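Local coordinates for probable thiol peroxidase (Chromobacterium violaceum, PDB 3KEB), which probably reduces peroxides as a thiol-dependent peroxidase of the thioredoxin-fold redoxin family, at residues Trp7-Asp12 with Leu155-Asp160; Met14-Gly19 with Ile127-Leu132; Asp118-Tyr123 with Gly134-Ala139. All blocks are in the same frame, centred on the assembly; numbering follows the deposited sequence. Where two conformers were deposited one is given.

Contact 1 of 3, residues Trp7-Asp12 with Leu155-Asp160; sequences WVQYGD and LANTRD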
ATOM      1  N   TRP A   7      20.039  -9.163   6.668  1.00 11.64           N
ATOM      2  CA  TRP A   7      20.122  -7.756   6.295  1.00 10.52           C
ATOM      3  C   TRP A   7      19.981  -7.614   4.810  1.00 11.76           C
ATOM      4  O   TRP A   7      20.489  -8.439   4.046  1.00 11.82           O
ATOM      5  CB  TRP A   7      21.483  -7.136   6.664  1.00 11.33           C
ATOM      6  CG  TRP A   7      21.827  -7.174   8.083  1.00  9.71           C
ATOM      7  CD1 TRP A   7      22.308  -8.256   8.780  1.00 11.30           C
ATOM      8  CD2 TRP A   7      21.737  -6.100   9.023  1.00 10.28           C
ATOM      9  NE1 TRP A   7      22.493  -7.929  10.078  1.00  9.36           N
ATOM     10  CE2 TRP A   7      22.153  -6.616  10.275  1.00 10.51           C
ATOM     11  CE3 TRP A   7      21.348  -4.759   8.936  1.00  9.86           C
ATOM     12  CZ2 TRP A   7      22.202  -5.830  11.447  1.00 13.60           C
ATOM     13  CZ3 TRP A   7      21.400  -3.963  10.105  1.00 13.11           C
ATOM     14  CH2 TRP A   7      21.824  -4.511  11.345  1.00 14.56           C
ATOM     15  N   VAL A   8      19.320  -6.526   4.408  1.00 10.75           N
ATOM     16  CA  VAL A   8      19.196  -6.179   3.023  1.00 11.14           C
ATOM     17  C   VAL A   8      19.808  -4.803   2.833  1.00 11.91           C
ATOM     18  O   VAL A   8      19.581  -3.873   3.632  1.00 13.04           O
ATOM     19  CB  VAL A   8      17.691  -6.241   2.507  1.00 12.12           C
ATOM     20  CG1 VAL A   8      16.805  -5.213   3.237  1.00 13.63           C
ATOM     21  CG2 VAL A   8      17.651  -6.126   0.963  1.00 11.43           C
ATOM     22  N   GLN A   9      20.587  -4.678   1.770  1.00 11.89           N
ATOM     23  CA  GLN A   9      21.202  -3.429   1.392  1.00 10.97           C
ATOM     24  C   GLN A   9      20.332  -2.708   0.376  1.00 10.59           C
ATOM     25  O   GLN A   9      19.962  -3.281  -0.654  1.00  9.83           O
ATOM     26  CB  GLN A   9      22.585  -3.697   0.788  1.00 11.21           C
ATOM     27  CG  GLN A   9      23.462  -2.444   0.577  1.00 13.26           C
ATOM     28  CD  GLN A   9      24.169  -1.905   1.865  1.00 19.44           C
ATOM     29  OE1 GLN A   9      24.507  -2.680   2.799  1.00 20.75           O
ATOM     30  NE2 GLN A   9      24.403  -0.566   1.904  1.00 17.72           N
ATOM     31  N   TYR A  10      20.039  -1.440   0.683  1.00 11.60           N
ATOM     32  CA  TYR A  10      19.202  -0.585  -0.157  1.00 11.74           C
ATOM     33  C   TYR A  10      19.987   0.698  -0.312  1.00 12.00           C
ATOM     34  O   TYR A  10      20.051   1.502   0.584  1.00 11.02           O
ATOM     35  CB  TYR A  10      17.818  -0.357   0.511  1.00 12.17           C
ATOM     36  CG  TYR A  10      16.961   0.688  -0.151  1.00 12.07           C
ATOM     37  CD1 TYR A  10      16.542   0.530  -1.452  1.00 12.88           C
ATOM     38  CD2 TYR A  10      16.518   1.803   0.547  1.00 14.83           C
ATOM     39  CE1 TYR A  10      15.748   1.486  -2.071  1.00 14.48           C
ATOM     40  CE2 TYR A  10      15.690   2.762  -0.062  1.00 14.70           C
ATOM     41  CZ  TYR A  10      15.300   2.582  -1.353  1.00 16.28           C
ATOM     42  OH  TYR A  10      14.486   3.494  -1.975  1.00 16.07           O
ATOM     43  N   GLY A  11      20.632   0.869  -1.462  1.00 12.94           N
ATOM     44  CA  GLY A  11      21.579   1.998  -1.624  1.00 14.00           C
ATOM     45  C   GLY A  11      22.679   1.900  -0.608  1.00 14.74           C
ATOM     46  O   GLY A  11      23.302   0.819  -0.451  1.00 15.38           O
ATOM     47  N   ASP A  12      22.852   2.968   0.170  1.00 14.67           N
ATOM     48  CA  ASP A  12      23.867   2.990   1.218  0.60 16.08           C
ATOM     49  C   ASP A  12      23.308   2.577   2.596  1.00 15.79           C
ATOM     50  O   ASP A  12      23.999   2.690   3.622  1.00 16.84           O
ATOM     51  CB  ASP A  12      24.609   4.354   1.263  0.60 16.67           C
ATOM     52  CG  ASP A  12      23.887   5.429   2.079  0.60 18.67           C
ATOM     53  OD1 ASP A  12      22.676   5.305   2.370  0.60 19.89           O
ATOM     54  OD2 ASP A  12      24.571   6.430   2.423  0.60 22.39           O
ATOM     55  N   LEU A 155      16.876 -11.674  -1.122  1.00 12.77           N
ATOM     56  CA  LEU A 155      17.912 -10.871  -1.670  1.00 13.24           C
ATOM     57  C   LEU A 155      18.654 -10.106  -0.580  1.00 12.53           C
ATOM     58  O   LEU A 155      18.033  -9.469   0.270  1.00 12.11           O
ATOM     59  CB  LEU A 155      17.329  -9.858  -2.686  1.00 14.33           C
ATOM     60  CG  LEU A 155      16.704 -10.372  -3.959  1.00 16.93           C
ATOM     61  CD1 LEU A 155      16.377  -9.106  -4.867  1.00 16.11           C
ATOM     62  CD2 LEU A 155      17.659 -11.380  -4.613  1.00 16.38           C
ATOM     63  N   ALA A 156      19.978 -10.119  -0.655  1.00 12.77           N
ATOM     64  CA  ALA A 156      20.825  -9.325   0.228  1.00 13.01           C
ATOM     65  C   ALA A 156      21.011  -7.864  -0.203  1.00 12.52           C
ATOM     66  O   ALA A 156      21.500  -7.067   0.580  1.00 13.12           O
ATOM     67  CB  ALA A 156      22.199 -10.020   0.462  1.00 14.06           C
ATOM     68  N   ASN A 157      20.620  -7.546  -1.438  1.00 13.18           N
ATOM     69  CA  ASN A 157      20.731  -6.203  -2.007  1.00 13.42           C
ATOM     70  C   ASN A 157      19.554  -6.029  -2.956  1.00 12.91           C
ATOM     71  O   ASN A 157      19.277  -6.941  -3.719  1.00 12.23           O
ATOM     72  CB  ASN A 157      22.043  -6.006  -2.784  1.00 13.07           C
ATOM     73  CG  ASN A 157      22.261  -4.565  -3.222  1.00 14.81           C
ATOM     74  OD1 ASN A 157      21.464  -4.010  -3.967  1.00 14.97           O
ATOM     75  ND2 ASN A 157      23.366  -3.957  -2.786  1.00 14.42           N
ATOM     76  N   THR A 158      18.903  -4.858  -2.927  1.00 12.01           N
ATOM     77  CA  THR A 158      17.680  -4.617  -3.663  1.00 10.17           C
ATOM     78  C   THR A 158      17.852  -4.556  -5.147  1.00 12.61           C
ATOM     79  O   THR A 158      16.827  -4.713  -5.859  1.00 12.85           O
ATOM     80  CB  THR A 158      16.999  -3.315  -3.179  1.00 12.56           C
ATOM     81  OG1 THR A 158      17.892  -2.231  -3.312  1.00 11.25           O
ATOM     82  CG2 THR A 158      16.531  -3.418  -1.703  1.00  9.64           C
ATOM     83  N   ARG A 159      19.092  -4.321  -5.604  1.00  9.35           N
ATOM     84  CA  ARG A 159      19.380  -4.263  -7.054  1.00 13.53           C
ATOM     85  C   ARG A 159      19.641  -5.624  -7.651  1.00 13.70           C
ATOM     86  O   ARG A 159      19.651  -5.763  -8.884  1.00 14.51           O
ATOM     87  CB  ARG A 159      20.549  -3.360  -7.320  1.00 12.22           C
ATOM     88  CG  ARG A 159      20.308  -1.948  -6.903  1.00 17.81           C
ATOM     89  CD  ARG A 159      21.584  -1.129  -7.192  1.00 20.71           C
ATOM     90  NE  ARG A 159      21.311   0.298  -7.087  1.00 26.42           N
ATOM     91  CZ  ARG A 159      21.853   1.105  -6.188  1.00 27.81           C
ATOM     92  NH1 ARG A 159      22.710   0.668  -5.286  1.00 32.68           N
ATOM     93  NH2 ARG A 159      21.507   2.384  -6.197  1.00 31.14           N
ATOM     94  N   ASP A 160      19.792  -6.634  -6.784  1.00 14.13           N
ATOM     95  CA  ASP A 160      20.143  -7.952  -7.255  1.00 14.79           C
ATOM     96  C   ASP A 160      18.948  -8.647  -7.898  1.00 13.15           C
ATOM     97  O   ASP A 160      17.786  -8.342  -7.622  1.00 13.75           O
ATOM     98  CB  ASP A 160      20.640  -8.846  -6.122  1.00 13.97           C
ATOM     99  CG  ASP A 160      21.988  -8.412  -5.519  1.00 18.60           C
ATOM    100  OD1 ASP A 160      22.694  -7.552  -6.070  1.00 20.14           O
ATOM    101  OD2 ASP A 160      22.343  -8.994  -4.446  1.00 22.22           O
TER
HETATM  102  O   HOH W   1      20.645  -1.253  -3.282  1.00 16.06           O
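Gln9 is held through both polar atoms of its backbone by the residues flanking Asn157. Its N donates to Ala156 O (2.8 Å), and Thr158 N donates to Gln9 O (3.0 Å). Val8, Gln9 and Tyr10 run beside Ala156, Asn157 and Thr158 in the same direction, so this is a single parallel beta bridge. Asn157 CA adds a CA-H...O contact to Gln9 O at 3.3 Å. Val8 lays CG2, its branch anti to the backbone N, against Leu155 O at 3.4 Å. Thr158 OG1 comes to the edge of the Tyr10 ring, in its plane, 3.6 Å from CD1, while Asn157 ND2 sits 3.7 Å from Gln9 CB. Behind this first shell, Asn157 OD1 accepts from Arg159 N in an Asx turn that opens the type I turn to Asp160. Water 1 accepts from Gly11 N, donates to Asn157 OD1 and hydrogen-bonds Thr158 OG1, which is also bonded to His64 ND1. A bend at chi2 (79°) brings Gln9 NE2 back to Gly11 O (2.9 Å). Strand 7-10 is paired with strand 13-16 through Val8 and Leu15, and residues 155-160 form the start of the loop from strand 149-154 to helix 164-177.

Contact 2 of 3, residues Met14-Gly19 with Ile127-Leu132; sequences MLPVIG and ITEYPL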
HETATM    1  N   MSE A  14      21.849  -0.432   5.227  1.00 13.88           N
HETATM    2  CA  MSE A  14      21.776  -1.855   5.499  1.00 13.28           C
HETATM    3  C   MSE A  14      20.735  -2.023   6.614  1.00 12.20           C
HETATM    4  O   MSE A  14      20.902  -1.482   7.713  1.00 10.67           O
HETATM    5  CB  MSE A  14      23.155  -2.311   5.995  1.00 14.99           C
HETATM    6  CG  MSE A  14      23.420  -3.703   5.805  1.00 18.83           C
HETATM    7 SE   MSE A  14      25.327  -4.003   6.300  0.60 33.18          SE
HETATM    8  CE  MSE A  14      25.640  -2.783   7.716  1.00 20.66           C
ATOM      9  N   LEU A  15      19.677  -2.746   6.301  1.00 12.03           N
ATOM     10  CA  LEU A  15      18.463  -2.787   7.101  1.00 12.61           C
ATOM     11  C   LEU A  15      18.160  -4.198   7.564  1.00 12.72           C
ATOM     12  O   LEU A  15      18.237  -5.158   6.766  1.00 13.26           O
ATOM     13  CB  LEU A  15      17.296  -2.271   6.277  1.00 13.00           C
ATOM     14  CG  LEU A  15      17.497  -0.878   5.640  1.00 14.52           C
ATOM     15  CD1 LEU A  15      16.275  -0.543   4.731  1.00 16.46           C
ATOM     16  CD2 LEU A  15      17.849   0.237   6.693  1.00 15.02           C
ATOM     17  N   PRO A  16      17.809  -4.349   8.838  1.00 12.56           N
ATOM     18  CA  PRO A  16      17.385  -5.711   9.248  1.00 12.66           C
ATOM     19  C   PRO A  16      16.121  -6.175   8.606  1.00 11.73           C
ATOM     20  O   PRO A  16      15.242  -5.345   8.252  1.00 12.06           O
ATOM     21  CB  PRO A  16      17.191  -5.592  10.771  1.00 13.69           C
ATOM     22  CG  PRO A  16      17.683  -4.162  11.174  1.00 14.58           C
ATOM     23  CD  PRO A  16      17.639  -3.350   9.908  1.00 13.35           C
ATOM     24  N   VAL A  17      16.038  -7.485   8.397  1.00 10.18           N
ATOM     25  CA  VAL A  17      14.844  -8.151   7.923  1.00 10.74           C
ATOM     26  C   VAL A  17      14.495  -9.150   9.008  1.00 12.75           C
ATOM     27  O   VAL A  17      15.338  -9.917   9.452  1.00 12.27           O
ATOM     28  CB  VAL A  17      15.079  -8.834   6.592  1.00 10.80           C
ATOM     29  CG1 VAL A  17      13.776  -9.511   6.039  1.00 10.34           C
ATOM     30  CG2 VAL A  17      15.654  -7.778   5.563  1.00 11.26           C
ATOM     31  N   ILE A  18      13.218  -9.129   9.405  1.00 13.95           N
ATOM     32  CA  ILE A  18      12.747  -9.757  10.593  1.00 14.83           C
ATOM     33  C   ILE A  18      11.749 -10.876  10.312  1.00 14.11           C
ATOM     34  O   ILE A  18      10.919 -10.758   9.420  1.00 13.04           O
ATOM     35  CB  ILE A  18      12.030  -8.696  11.497  1.00 16.14           C
ATOM     36  CG1 ILE A  18      12.966  -7.528  11.843  1.00 19.24           C
ATOM     37  CG2 ILE A  18      11.555  -9.383  12.753  1.00 14.75           C
ATOM     38  CD1 ILE A  18      14.201  -7.995  12.522  1.00 22.66           C
ATOM     39  N   GLY A  19      11.805 -11.937  11.125  1.00 14.43           N
ATOM     40  CA  GLY A  19      10.849 -13.030  11.040  1.00 15.90           C
ATOM     41  C   GLY A  19      11.525 -14.300  10.575  1.00 16.57           C
ATOM     42  O   GLY A  19      12.687 -14.289  10.203  1.00 18.63           O
ATOM     43  N   ILE A 127      10.592  -5.452   7.269  1.00 15.00           N
ATOM     44  CA  ILE A 127      11.555  -4.338   7.458  1.00 14.20           C
ATOM     45  C   ILE A 127      10.856  -3.294   8.352  1.00 15.54           C
ATOM     46  O   ILE A 127       9.708  -2.903   8.087  1.00 14.78           O
ATOM     47  CB  ILE A 127      11.990  -3.719   6.089  1.00 14.54           C
ATOM     48  CG1 ILE A 127      12.683  -4.766   5.179  1.00 12.93           C
ATOM     49  CG2 ILE A 127      12.970  -2.539   6.288  1.00 13.12           C
ATOM     50  CD1 ILE A 127      12.843  -4.372   3.750  1.00 14.06           C
ATOM     51  N   THR A 128      11.503  -2.890   9.445  1.00 17.62           N
ATOM     52  CA  THR A 128      10.951  -1.812  10.269  1.00 19.59           C
ATOM     53  C   THR A 128      11.774  -0.509  10.279  1.00 20.36           C
ATOM     54  O   THR A 128      11.339   0.448  10.934  1.00 20.98           O
ATOM     55  CB  THR A 128      10.803  -2.247  11.733  1.00 19.77           C
ATOM     56  OG1 THR A 128      12.102  -2.631  12.206  1.00 21.96           O
ATOM     57  CG2 THR A 128       9.809  -3.426  11.885  1.00 19.51           C
ATOM     58  N   GLU A 129      12.960  -0.471   9.651  1.00 19.51           N
ATOM     59  CA  GLU A 129      13.788   0.755   9.683  1.00 18.77           C
ATOM     60  C   GLU A 129      13.707   1.600   8.445  1.00 17.52           C
ATOM     61  O   GLU A 129      13.611   1.085   7.358  1.00 15.71           O
ATOM     62  CB  GLU A 129      15.264   0.411   9.876  1.00 19.52           C
ATOM     63  CG  GLU A 129      15.526  -0.329  11.120  1.00 25.17           C
ATOM     64  CD  GLU A 129      16.993  -0.352  11.498  1.00 32.13           C
ATOM     65  OE1 GLU A 129      17.808   0.372  10.876  1.00 35.56           O
ATOM     66  OE2 GLU A 129      17.314  -1.104  12.449  1.00 38.73           O
ATOM     67  N   TYR A 130      13.816   2.918   8.639  1.00 17.72           N
ATOM     68  CA  TYR A 130      13.948   3.903   7.562  1.00 18.27           C
ATOM     69  C   TYR A 130      15.066   3.460   6.640  1.00 17.09           C
ATOM     70  O   TYR A 130      16.133   3.046   7.154  1.00 17.79           O
ATOM     71  CB  TYR A 130      14.330   5.311   8.166  1.00 18.45           C
ATOM     72  CG  TYR A 130      14.782   6.304   7.118  1.00 21.02           C
ATOM     73  CD1 TYR A 130      13.856   6.965   6.319  1.00 21.81           C
ATOM     74  CD2 TYR A 130      16.140   6.579   6.904  1.00 22.09           C
ATOM     75  CE1 TYR A 130      14.258   7.839   5.320  1.00 24.85           C
ATOM     76  CE2 TYR A 130      16.549   7.500   5.922  1.00 24.08           C
ATOM     77  CZ  TYR A 130      15.599   8.125   5.130  1.00 23.86           C
ATOM     78  OH  TYR A 130      15.947   9.020   4.133  1.00 26.92           O
ATOM     79  N   PRO A 131      14.885   3.601   5.331  1.00 15.75           N
ATOM     80  CA  PRO A 131      13.715   4.136   4.633  1.00 15.38           C
ATOM     81  C   PRO A 131      12.708   3.090   4.123  1.00 14.77           C
ATOM     82  O   PRO A 131      11.802   3.429   3.386  1.00 13.88           O
ATOM     83  CB  PRO A 131      14.332   4.814   3.414  1.00 15.57           C
ATOM     84  CG  PRO A 131      15.632   4.173   3.235  1.00 17.18           C
ATOM     85  CD  PRO A 131      15.960   3.328   4.380  1.00 16.54           C
ATOM     86  N   LEU A 132      12.923   1.823   4.427  1.00 14.92           N
ATOM     87  CA  LEU A 132      12.045   0.762   3.915  1.00 14.63           C
ATOM     88  C   LEU A 132      11.067   0.225   4.974  1.00 13.53           C
ATOM     89  O   LEU A 132      10.440  -0.813   4.769  1.00 11.82           O
ATOM     90  CB  LEU A 132      12.859  -0.365   3.280  1.00 13.91           C
ATOM     91  CG  LEU A 132      13.576   0.018   1.970  1.00 15.88           C
ATOM     92  CD1 LEU A 132      14.304  -1.184   1.404  1.00 12.74           C
ATOM     93  CD2 LEU A 132      12.609   0.669   0.904  1.00 11.26           C
TER
HETATM   94  O   HOH W   2      20.311  -0.055   9.696  1.00 37.62           O
HETATM   95  O   HOH W   3      14.208  -3.290   9.862  1.00 21.27           O
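Leu15 and Val17 pass Glu129 and Ile127 with the chains antiparallel, CA atoms 6.4 Å apart for Leu15-Glu129 and 5.1 Å for Val17-Ile127, and no direct hydrogen bond joins the two segments. Water 3 bridges the backbones instead: it donates to Pro16 O and accepts from Thr128 N. Leu15 carries most of the apolar contact and divides it between its two methyls. CD1 rests 3.7 Å from Leu132 CB and 3.9 Å from Pro131 CD, with Ile127 CG2 slightly farther off; the Leu15 and Leu132 side chains cross at about a right angle. CD2 meets Tyr130 O at 3.3 Å and also touches Glu129 CB. Strand 13-16, with 7-10, forms a two-stranded hairpin separate from the seven-stranded mixed sheet of the thioredoxin-like fold, as in other thiol peroxidases, and here the hairpin is joined to the loop between helix 119-122 and strand 139-143. That loop is turned sharply by a cis peptide between Tyr130 and Pro131; together with a weak bond from Leu132 N to Glu129 O, the backbone angles fit a type VIa turn. The Tyr130 ring takes Pro131 CB against one face. Glu129, extended beyond CG, brings its carboxylate up to the CG-CD edge of the Pro16 ring, OE2 lying 3.3 Å from Pro16 CG, so the acidic group faces the CH2 groups of that edge. At the inner end, Val17 CG2 packs on Ile127 CG1 at 4.2 Å, both side chains also meeting Ser137. Outside the loop, Lys38 of the second subunit packs on Tyr130, Pro131 and Leu132, and the ring of His39 of that subunit meets Tyr130.

Contact 3 of 3, residues Asp118-Tyr123 with Gly134-Ala139; sequences DFHKRY and GYTSPA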
ATOM      1  N   ASP A 118       0.789  -8.500   9.255  1.00 29.34           N
ATOM      2  CA  ASP A 118       1.480  -9.615   9.943  1.00 27.10           C
ATOM      3  C   ASP A 118       1.964 -10.796   9.018  1.00 23.67           C
ATOM      4  O   ASP A 118       2.762 -11.682   9.423  1.00 21.55           O
ATOM      5  CB  ASP A 118       0.562 -10.174  10.987  1.00 29.32           C
ATOM      6  CG  ASP A 118      -0.419 -11.113  10.397  1.00 33.80           C
ATOM      7  OD1 ASP A 118      -1.169 -10.700   9.471  1.00 41.56           O
ATOM      8  OD2 ASP A 118      -0.406 -12.285  10.835  1.00 44.78           O
ATOM      9  N   PHE A 119       1.512 -10.793   7.776  1.00 19.19           N
ATOM     10  CA  PHE A 119       2.143 -11.579   6.738  1.00 17.44           C
ATOM     11  C   PHE A 119       3.673 -11.374   6.792  1.00 16.75           C
ATOM     12  O   PHE A 119       4.439 -12.329   6.722  1.00 16.91           O
ATOM     13  CB  PHE A 119       1.681 -11.090   5.364  1.00 17.37           C
ATOM     14  CG  PHE A 119       2.475 -11.655   4.243  1.00 16.97           C
ATOM     15  CD1 PHE A 119       2.189 -12.924   3.749  1.00 20.04           C
ATOM     16  CD2 PHE A 119       3.527 -10.961   3.703  1.00 17.03           C
ATOM     17  CE1 PHE A 119       2.937 -13.460   2.753  1.00 18.74           C
ATOM     18  CE2 PHE A 119       4.273 -11.498   2.736  1.00 17.52           C
ATOM     19  CZ  PHE A 119       3.973 -12.769   2.238  1.00 20.80           C
ATOM     20  N   HIS A 120       4.109 -10.122   6.883  1.00 14.29           N
ATOM     21  CA  HIS A 120       5.552  -9.838   6.813  1.00 15.44           C
ATOM     22  C   HIS A 120       6.373 -10.624   7.849  1.00 15.51           C
ATOM     23  O   HIS A 120       7.360 -11.241   7.525  1.00 15.84           O
ATOM     24  CB  HIS A 120       5.859  -8.350   7.012  1.00 17.05           C
ATOM     25  CG  HIS A 120       5.232  -7.395   6.040  1.00 15.86           C
ATOM     26  ND1 HIS A 120       3.906  -7.414   5.666  1.00 19.28           N
ATOM     27  CD2 HIS A 120       5.752  -6.270   5.481  1.00 18.35           C
ATOM     28  CE1 HIS A 120       3.676  -6.416   4.824  1.00 18.36           C
ATOM     29  NE2 HIS A 120       4.777  -5.694   4.727  1.00 19.20           N
ATOM     30  N   LYS A 121       5.973 -10.627   9.110  1.00 16.48           N
ATOM     31  CA  LYS A 121       6.779 -11.321  10.069  1.00 17.37           C
ATOM     32  C   LYS A 121       6.688 -12.824   9.837  1.00 17.03           C
ATOM     33  O   LYS A 121       7.693 -13.536   9.929  1.00 16.22           O
ATOM     34  CB  LYS A 121       6.359 -10.947  11.479  1.00 19.25           C
ATOM     35  CG  LYS A 121       7.288 -11.527  12.536  1.00 22.85           C
ATOM     36  CD  LYS A 121       7.352 -10.603  13.780  1.00 28.18           C
ATOM     37  CE  LYS A 121       8.337 -11.161  14.807  1.00 31.02           C
ATOM     38  NZ  LYS A 121       8.241 -10.449  16.126  1.00 32.58           N
ATOM     39  N   ARG A 122       5.487 -13.311   9.494  1.00 16.44           N
ATOM     40  CA  ARG A 122       5.220 -14.729   9.334  0.60 16.91           C
ATOM     41  C   ARG A 122       6.015 -15.333   8.177  1.00 15.93           C
ATOM     42  O   ARG A 122       6.257 -16.520   8.174  1.00 15.22           O
ATOM     43  CB  ARG A 122       3.690 -14.993   9.142  0.60 17.75           C
ATOM     44  CG  ARG A 122       2.817 -14.807  10.450  0.60 21.59           C
ATOM     45  CD  ARG A 122       1.232 -14.904  10.277  0.60 22.43           C
ATOM     46  NE  ARG A 122       0.755 -16.021   9.461  0.60 22.60           N
ATOM     47  CZ  ARG A 122       0.766 -17.311   9.811  0.60 24.31           C
ATOM     48  NH1 ARG A 122       1.208 -17.708  11.005  0.60 26.37           N
ATOM     49  NH2 ARG A 122       0.307 -18.214   8.965  0.60 23.72           N
ATOM     50  N   TYR A 123       6.370 -14.508   7.166  1.00 14.38           N
ATOM     51  CA  TYR A 123       7.150 -14.942   5.991  1.00 14.61           C
ATOM     52  C   TYR A 123       8.618 -14.471   6.062  1.00 14.49           C
ATOM     53  O   TYR A 123       9.381 -14.703   5.139  1.00 14.59           O
ATOM     54  CB  TYR A 123       6.512 -14.467   4.689  1.00 14.46           C
ATOM     55  CG  TYR A 123       5.574 -15.523   4.104  1.00 12.59           C
ATOM     56  CD1 TYR A 123       4.377 -15.804   4.698  1.00 14.31           C
ATOM     57  CD2 TYR A 123       5.934 -16.266   2.975  1.00 13.10           C
ATOM     58  CE1 TYR A 123       3.530 -16.781   4.222  1.00 15.67           C
ATOM     59  CE2 TYR A 123       5.063 -17.230   2.454  1.00 12.78           C
ATOM     60  CZ  TYR A 123       3.879 -17.495   3.084  1.00 13.99           C
ATOM     61  OH  TYR A 123       3.020 -18.463   2.606  1.00 14.73           O
ATOM     62  N   GLY A 134       8.031  -0.843   6.909  1.00 14.50           N
ATOM     63  CA  GLY A 134       6.738  -1.347   6.416  1.00 15.10           C
ATOM     64  C   GLY A 134       6.759  -2.141   5.129  1.00 15.20           C
ATOM     65  O   GLY A 134       5.710  -2.792   4.787  1.00 15.03           O
ATOM     66  N   TYR A 135       7.875  -2.125   4.367  1.00 12.53           N
ATOM     67  CA  TYR A 135       7.891  -2.870   3.156  1.00 13.07           C
ATOM     68  C   TYR A 135       8.127  -4.358   3.373  1.00 12.69           C
ATOM     69  O   TYR A 135       8.731  -4.766   4.375  1.00 14.47           O
ATOM     70  CB  TYR A 135       8.970  -2.336   2.160  1.00 12.48           C
ATOM     71  CG  TYR A 135       8.627  -1.055   1.426  1.00 11.63           C
ATOM     72  CD1 TYR A 135       8.691   0.183   2.054  1.00 10.72           C
ATOM     73  CD2 TYR A 135       8.353  -1.073   0.057  1.00 12.22           C
ATOM     74  CE1 TYR A 135       8.441   1.344   1.332  1.00  6.76           C
ATOM     75  CE2 TYR A 135       8.077   0.071  -0.643  1.00 13.64           C
ATOM     76  CZ  TYR A 135       8.125   1.276   0.000  1.00 11.91           C
ATOM     77  OH  TYR A 135       7.873   2.384  -0.721  1.00  9.22           O
ATOM     78  N   THR A 136       7.770  -5.166   2.376  1.00 13.29           N
ATOM     79  CA  THR A 136       8.210  -6.574   2.356  1.00 12.44           C
ATOM     80  C   THR A 136       9.583  -6.645   1.646  1.00 13.36           C
ATOM     81  O   THR A 136       9.731  -6.246   0.474  1.00 13.87           O
ATOM     82  CB  THR A 136       7.244  -7.499   1.640  1.00 14.01           C
ATOM     83  OG1 THR A 136       7.191  -7.021   0.243  1.00  8.59           O
ATOM     84  CG2 THR A 136       5.858  -7.411   2.185  1.00 12.38           C
ATOM     85  N   SER A 137      10.577  -7.193   2.336  1.00 12.09           N
ATOM     86  CA  SER A 137      11.891  -7.379   1.782  1.00 13.57           C
ATOM     87  C   SER A 137      11.815  -8.352   0.570  1.00 13.72           C
ATOM     88  O   SER A 137      11.018  -9.287   0.584  1.00 15.48           O
ATOM     89  CB  SER A 137      12.860  -7.864   2.871  1.00 13.72           C
ATOM     90  OG  SER A 137      14.160  -7.514   2.498  1.00 13.20           O
ATOM     91  N   PRO A 138      12.585  -8.123  -0.468  1.00 13.71           N
ATOM     92  CA  PRO A 138      12.445  -8.963  -1.652  1.00 13.92           C
ATOM     93  C   PRO A 138      12.961 -10.421  -1.463  1.00 12.94           C
ATOM     94  O   PRO A 138      14.020 -10.644  -0.873  1.00 13.61           O
ATOM     95  CB  PRO A 138      13.259  -8.220  -2.711  1.00 15.15           C
ATOM     96  CG  PRO A 138      14.200  -7.424  -1.926  1.00 15.43           C
ATOM     97  CD  PRO A 138      13.390  -6.937  -0.777  1.00 13.52           C
ATOM     98  N   ALA A 139      12.132 -11.381  -1.882  1.00 12.22           N
ATOM     99  CA  ALA A 139      12.367 -12.805  -1.654  1.00 12.03           C
ATOM    100  C   ALA A 139      11.633 -13.645  -2.685  1.00 13.41           C
ATOM    101  O   ALA A 139      10.745 -13.169  -3.442  1.00 13.20           O
ATOM    102  CB  ALA A 139      11.979 -13.203  -0.200  1.00 12.32           C
TER
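His120 and Thr136 make the greater part of this contact, which sets the short helix 119-122 against the loop entering strand 139-143 of the thioredoxin-like fold. Thr136 CG2 lies over one face of the His120 imidazole, 3.5 Å from the ring centroid and 21° off the normal, a CH-pi contact in which the two side chains cross at about a right angle. Phe119 meets the same methyl with the edge of its ring, CE2 lying 4.4 Å from Thr136 CG2. The His120 CG stands anti to the carbonyl carbon (chi1 -59°), which sends the ring out from the helix toward the loop. There Tyr135 O comes to the ring edge, 3.5 Å from His120 CD2. Ring atom ND1 makes a weak hydrogen bond to Arg117 O. On the loop side, Thr136 also packs on Thr55 of strand 51-55, while Tyr135 points away and its OH bonds Ser94 OG of the second subunit. Gly134 supplies the polar partner across the contact: His120 NE2 donates to its O at 3.0 Å in a weak, bent bond (N-H...O 130°).

From the N terminus, the chain begins with hairpin strands 7-10 and 13-16, each the first half of a long-range contact. Contact 2 closes a loop when residues 127-132 return to 14-19, and contact 1 closes the widest one at 155-160, enclosing contact 2. Contact 3 closes a short loop from 118-123 to 134-139; it too lies inside contact 1 but crosses contact 2, since 127-132 falls between its segments. The three are coupled directly: Val8 O meets Leu15 N, Ile127 O meets Gly134 N, and Leu155 N meets Pro138 O. Together they tie the hairpin and helix 119-122 to the loops adjoining strands 139-143 and 149-154.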